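Local coordinates for protein ornithine decarboxylase (Entamoeba histolytica, PDB 4AIB) that probably catalyses the pyridoxal phosphate-dependent decarboxylation of L-ornithine to putrescine, the entry step of polyamine synthesis, as a homodimer, at residues H274-R279 against I287-G292; T322-S327 against T342-E347. All blocks are in the same frame, centred on the assembly; numbering follows the deposited sequence.

Interaction 1 of 2, residues H274-R279 against I287-G292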
loop_
_atom_site.group_PDB
_atom_site.type_symbol
_atom_site.label_atom_id
_atom_site.label_comp_id
_atom_site.label_asym_id
_atom_site.label_seq_id
_atom_site.Cartn_x
_atom_site.Cartn_y
_atom_site.Cartn_z
ATOM N N HIS A 274 11.741 -5.291 18.039
ATOM C CA HIS A 274 12.890 -6.070 17.581
ATOM C C HIS A 274 13.991 -5.190 17.044
ATOM O O HIS A 274 14.593 -5.484 16.007
ATOM C CB HIS A 274 12.459 -7.128 16.561
ATOM C CG HIS A 274 11.774 -6.565 15.337
ATOM N ND1 HIS A 274 12.446 -6.237 14.220
ATOM C CD2 HIS A 274 10.432 -6.285 15.085
ATOM C CE1 HIS A 274 11.584 -5.768 13.298
ATOM N NE2 HIS A 274 10.351 -5.797 13.830
ATOM N N GLY A 275 14.267 -4.101 17.759
ATOM C CA GLY A 275 15.323 -3.168 17.373
ATOM C C GLY A 275 15.372 -1.899 18.205
ATOM O O GLY A 275 14.334 -1.322 18.540
ATOM N N LYS A 276 16.588 -1.463 18.530
ATOM C CA LYS A 276 16.795 -0.257 19.331
ATOM C C LYS A 276 18.078 0.479 18.948
ATOM O O LYS A 276 19.102 -0.145 18.660
ATOM C CB LYS A 276 16.813 -0.602 20.825
ATOM C CG LYS A 276 16.633 0.596 21.747
ATOM C CD LYS A 276 16.484 0.184 23.205
ATOM C CE LYS A 276 17.826 -0.018 23.891
ATOM N NZ LYS A 276 17.660 -0.305 25.343
ATOM N N ARG A 277 18.007 1.809 18.946
ATOM C CA ARG A 277 19.169 2.657 18.700
ATOM C C ARG A 277 19.119 3.920 19.560
ATOM O O ARG A 277 18.219 4.750 19.412
ATOM C CB ARG A 277 19.282 3.014 17.211
ATOM C CG ARG A 277 20.480 3.887 16.865
ATOM C CD ARG A 277 20.810 3.847 15.381
ATOM N NE ARG A 277 19.788 4.488 14.554
ATOM C CZ ARG A 277 19.891 4.674 13.240
ATOM N NH1 ARG A 277 20.976 4.274 12.587
ATOM N NH2 ARG A 277 18.909 5.266 12.573
ATOM N N VAL A 278 20.088 4.047 20.462
ATOM C CA VAL A 278 20.212 5.229 21.314
ATOM C C VAL A 278 21.082 6.267 20.609
ATOM O O VAL A 278 22.221 5.984 20.229
ATOM C CB VAL A 278 20.796 4.880 22.703
ATOM C CG1 VAL A 278 20.955 6.130 23.557
ATOM C CG2 VAL A 278 19.914 3.864 23.416
ATOM N N ARG A 279 20.534 7.466 20.434
ATOM C CA ARG A 279 21.221 8.536 19.717
ATOM C C ARG A 279 21.085 9.868 20.450
ATOM O O ARG A 279 20.015 10.480 20.460
ATOM C CB ARG A 279 20.686 8.635 18.283
ATOM C CG ARG A 279 21.341 9.699 17.416
ATOM C CD ARG A 279 21.004 9.485 15.949
ATOM N NE ARG A 279 21.772 8.381 15.374
ATOM C CZ ARG A 279 21.539 7.828 14.187
ATOM N NH1 ARG A 279 20.545 8.262 13.420
ATOM N NH2 ARG A 279 22.305 6.831 13.764
ATOM N N ILE A 287 15.578 7.876 21.495
ATOM C CA ILE A 287 15.721 6.433 21.300
ATOM C C ILE A 287 14.833 5.926 20.165
ATOM O O ILE A 287 13.608 6.044 20.221
ATOM C CB ILE A 287 15.446 5.636 22.597
ATOM C CG1 ILE A 287 16.117 6.309 23.803
ATOM C CG2 ILE A 287 15.941 4.203 22.445
ATOM C CD1 ILE A 287 15.664 5.787 25.151
ATOM N N GLU A 288 15.469 5.364 19.140
ATOM C CA GLU A 288 14.764 4.805 17.988
ATOM C C GLU A 288 14.381 3.349 18.227
ATOM O O GLU A 288 15.180 2.560 18.733
ATOM C CB GLU A 288 15.620 4.923 16.724
ATOM C CG GLU A 288 15.688 6.328 16.142
ATOM C CD GLU A 288 16.794 6.490 15.114
ATOM O OE1 GLU A 288 16.907 5.631 14.214
ATOM O OE2 GLU A 288 17.546 7.485 15.198
ATOM N N TYR A 289 13.151 3.002 17.860
ATOM C CA TYR A 289 12.652 1.641 18.024
ATOM C C TYR A 289 12.140 1.068 16.710
ATOM O O TYR A 289 11.691 1.804 15.829
ATOM C CB TYR A 289 11.550 1.595 19.085
ATOM C CG TYR A 289 12.028 1.923 20.481
ATOM C CD1 TYR A 289 12.605 0.945 21.290
ATOM C CD2 TYR A 289 11.902 3.213 20.996
ATOM C CE1 TYR A 289 13.045 1.241 22.570
ATOM C CE2 TYR A 289 12.339 3.520 22.276
ATOM C CZ TYR A 289 12.907 2.531 23.058
ATOM O OH TYR A 289 13.342 2.831 24.328
ATOM N N THR A 290 12.223 -0.251 16.581
ATOM C CA THR A 290 11.713 -0.934 15.403
ATOM C C THR A 290 10.608 -1.901 15.813
ATOM O O THR A 290 10.856 -2.931 16.448
ATOM C CB THR A 290 12.840 -1.639 14.622
ATOM O OG1 THR A 290 13.896 -0.702 14.382
ATOM C CG2 THR A 290 12.328 -2.162 13.285
ATOM N N SER A 291 9.384 -1.532 15.453
ATOM C CA SER A 291 8.189 -2.270 15.831
ATOM C C SER A 291 7.837 -3.330 14.794
ATOM O O SER A 291 8.093 -3.149 13.605
ATOM C CB SER A 291 7.024 -1.302 16.003
ATOM O OG SER A 291 5.831 -2.001 16.268
ATOM N N GLY A 292 7.228 -4.422 15.255
ATOM C CA GLY A 292 6.937 -5.595 14.425
ATOM C C GLY A 292 6.252 -5.353 13.091
ATOM O O GLY A 292 5.045 -5.564 12.960
#
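R277 and E288, directly paired across a β-hairpin, lie side by side and join in a salt bridge, R277 NH2 to E288 OE1 at 2.6 Å. The oxygen sits at the guanidinium edge, offering its syn lone pair, while the carboxylate plane stands 84° to the guanidinium; R277 NE adds a weak hydrogen bond to the same oxygen, which is also bonded to Y330 OH. R279 NH1, 3.6 Å from E288 OE2, contributes charge alone. The two arginines, gathered round one carboxylate, also bridge to D122 and E164 of the second subunit, so the network faces the dimer interface.

In the backbone, R277 and E288 are hydrogen-bonded both ways, and H274 N gives T290 O an almost straight bond of 3.0 Å. The H274 ring turns one face to that carbonyl because CG stands between the backbone N and carbonyl carbon (chi1 58°); its CE1 meets T290 CG2 at 3.7 Å.

On the face bearing K276, V278, I287 and Y289, the K276 chain runs beside its neighbours, CG touching I287 CG2 and CD touching Y289 CE1. Both Y289 OH and K276 NZ reach the backbone of M348. Strand 284-291 is flanked by 267-281 and, in parallel, by 324-330.

Interaction 2 of 2, residues T322-S327 against T342-E347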
loop_
_atom_site.group_PDB
_atom_site.type_symbol
_atom_site.label_atom_id
_atom_site.label_comp_id
_atom_site.label_asym_id
_atom_site.label_seq_id
_atom_site.Cartn_x
_atom_site.Cartn_y
_atom_site.Cartn_z
ATOM N N THR A 322 9.727 8.014 35.427
ATOM C CA THR A 322 10.257 6.775 34.859
ATOM C C THR A 322 11.210 7.086 33.706
ATOM O O THR A 322 11.440 6.240 32.840
ATOM C CB THR A 322 9.126 5.854 34.350
ATOM O OG1 THR A 322 7.948 6.057 35.135
ATOM C CG2 THR A 322 9.542 4.384 34.426
ATOM N N LYS A 323 11.754 8.304 33.713
ATOM C CA LYS A 323 12.686 8.795 32.687
ATOM C C LYS A 323 12.116 8.671 31.270
ATOM O O LYS A 323 12.437 7.732 30.538
ATOM C CB LYS A 323 14.062 8.112 32.792
ATOM C CG LYS A 323 14.808 8.341 34.103
ATOM C CD LYS A 323 14.515 7.262 35.141
ATOM C CE LYS A 323 15.212 5.950 34.810
ATOM N NZ LYS A 323 14.812 4.855 35.738
ATOM N N MET A 324 11.265 9.622 30.899
ATOM C CA MET A 324 10.659 9.643 29.571
ATOM C C MET A 324 11.586 10.257 28.525
ATOM O O MET A 324 12.124 11.349 28.720
ATOM C CB MET A 324 9.323 10.386 29.601
ATOM C CG MET A 324 8.099 9.482 29.594
ATOM S SD MET A 324 7.941 8.412 31.033
ATOM C CE MET A 324 6.397 7.593 30.643
ATOM N N TYR A 325 11.763 9.539 27.417
ATOM C CA TYR A 325 12.589 10.001 26.304
ATOM C C TYR A 325 11.758 10.125 25.028
ATOM O O TYR A 325 10.814 9.360 24.821
ATOM C CB TYR A 325 13.758 9.039 26.064
ATOM C CG TYR A 325 14.664 8.838 27.260
ATOM C CD1 TYR A 325 15.643 9.778 27.584
ATOM C CD2 TYR A 325 14.551 7.701 28.061
ATOM C CE1 TYR A 325 16.477 9.595 28.677
ATOM C CE2 TYR A 325 15.383 7.509 29.154
ATOM C CZ TYR A 325 16.342 8.459 29.459
ATOM O OH TYR A 325 17.168 8.274 30.543
ATOM N N GLU A 326 12.112 11.092 24.181
ATOM C CA GLU A 326 11.455 11.262 22.885
ATOM C C GLU A 326 11.810 10.091 21.975
ATOM O O GLU A 326 12.941 9.981 21.497
ATOM C CB GLU A 326 11.850 12.595 22.239
ATOM C CG GLU A 326 11.166 12.869 20.906
ATOM C CD GLU A 326 11.659 14.135 20.224
ATOM O OE1 GLU A 326 12.804 14.561 20.487
ATOM O OE2 GLU A 326 10.896 14.704 19.415
ATOM N N SER A 327 10.834 9.217 21.746
ATOM C CA SER A 327 11.063 7.982 21.005
ATOM C C SER A 327 10.489 8.027 19.593
ATOM O O SER A 327 9.365 8.493 19.385
ATOM C CB SER A 327 10.490 6.789 21.774
ATOM O OG SER A 327 11.060 6.697 23.070
ATOM N N THR A 342 5.920 9.240 16.655
ATOM C CA THR A 342 6.915 10.032 17.368
ATOM C C THR A 342 6.288 10.452 18.692
ATOM O O THR A 342 5.450 11.358 18.739
ATOM C CB THR A 342 7.364 11.256 16.547
ATOM O OG1 THR A 342 7.960 10.811 15.323
ATOM C CG2 THR A 342 8.374 12.100 17.323
ATOM N N GLN A 343 6.687 9.774 19.764
ATOM C CA GLN A 343 6.016 9.926 21.049
ATOM C C GLN A 343 6.969 9.851 22.235
ATOM O O GLN A 343 8.048 9.258 22.147
ATOM C CB GLN A 343 4.923 8.864 21.186
ATOM C CG GLN A 343 3.765 9.263 22.086
ATOM C CD GLN A 343 2.551 8.373 21.903
ATOM O OE1 GLN A 343 2.629 7.321 21.269
ATOM N NE2 GLN A 343 1.419 8.794 22.456
ATOM N N GLU A 344 6.546 10.471 23.335
ATOM C CA GLU A 344 7.245 10.431 24.612
ATOM C C GLU A 344 7.034 9.060 25.255
ATOM O O GLU A 344 5.906 8.692 25.594
ATOM C CB GLU A 344 6.708 11.544 25.519
ATOM C CG GLU A 344 7.462 11.748 26.824
ATOM C CD GLU A 344 8.582 12.772 26.730
ATOM O OE1 GLU A 344 9.172 12.946 25.640
ATOM O OE2 GLU A 344 8.879 13.406 27.766
ATOM N N LEU A 345 8.122 8.307 25.409
ATOM C CA LEU A 345 8.065 6.944 25.943
ATOM C C LEU A 345 9.255 6.618 26.848
ATOM O O LEU A 345 10.354 7.125 26.628
ATOM C CB LEU A 345 8.000 5.925 24.798
ATOM C CG LEU A 345 6.645 5.661 24.136
ATOM C CD1 LEU A 345 6.845 5.046 22.761
ATOM C CD2 LEU A 345 5.768 4.766 25.002
ATOM N N PRO A 346 9.042 5.758 27.866
ATOM C CA PRO A 346 10.160 5.328 28.711
ATOM C C PRO A 346 11.113 4.413 27.942
ATOM O O PRO A 346 10.722 3.843 26.920
ATOM C CB PRO A 346 9.470 4.554 29.837
ATOM C CG PRO A 346 8.201 4.059 29.234
ATOM C CD PRO A 346 7.770 5.131 28.274
ATOM N N GLU A 347 12.348 4.286 28.423
ATOM C CA GLU A 347 13.339 3.420 27.785
ATOM C C GLU A 347 12.857 1.971 27.798
ATOM O O GLU A 347 12.514 1.428 28.851
ATOM C CB GLU A 347 14.704 3.541 28.470
ATOM C CG GLU A 347 15.845 2.888 27.699
ATOM C CD GLU A 347 17.152 2.860 28.472
ATOM O OE1 GLU A 347 17.123 2.666 29.707
ATOM O OE2 GLU A 347 18.216 3.021 27.837
#
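M324 lays its CB and CG across the aliphatic part of E344, whose CG is 3.6 Å from M324 CB, at the open end of a β-hairpin formed by strands 324-330 and 341-346. The M324 chain bends at chi2 (63°), and its terminal CE comes alongside the proline ring, 3.7 Å from P346 CD. V318 and Q316, from the preceding loop, pack on M324 and P346 respectively.

Farther along, the backbones pair in antiparallel fashion. Y325 and L345 exchange two backbone hydrogen bonds, and so do S327 and Q343, with S327 N to Q343 O at 2.8 Å. Between these hydrogen-bonded pairs, E326 and E344 form a non-hydrogen-bonded pair on the exposed face. E326 OE1 and E344 OE1 stay 6.5 Å apart, so the like charges are not in contact.

The other face carries Y325, S327, Q343 and L345. One edge of the Y325 ring runs beside E347, Y325 CE2 lying 4.1 Å from E347 CB, while the side chains of K284 and K285 also touch this tyrosine. L345 CB rests 3.6 Å from S327 OG, and the leucine side chain continues to I329. Q343 OE1 accepts a hydrogen bond from C311 N.

The ladder illustrates a hairpin with one face more buried, at S327 and L345, and the other, at E326 and E344, exposed. One carbonyl serves two donors: Y325 O accepts L345 N at 2.9 Å and S327 OG at 3.2 Å from opposite faces of its plane, the serine OG standing beside its own backbone N (chi1 -58°) and well above that plane.

In the fold
Interactions 1 and 2 lie in two β-hairpins of one mixed sheet, in the β-rich domain that accompanies the barrel in this decarboxylase family. They come in series along the chain, the first closing before the second opens, and their centres are about 12 Å apart. Strands 284-291 and 324-330 are parallel neighbours, joining the two hairpins; across that seam I287 CD1 packs on Y325 CD2 at 3.7 Å, and Y289 lies against S327. Y289 OH also reaches E347 CA. Interaction 1 meets the second subunit, whereas interaction 2 touches no other chain of the dimer. The connection between the strands of interaction 2 includes C334, the predicted proton donor, in a part that is not modelled.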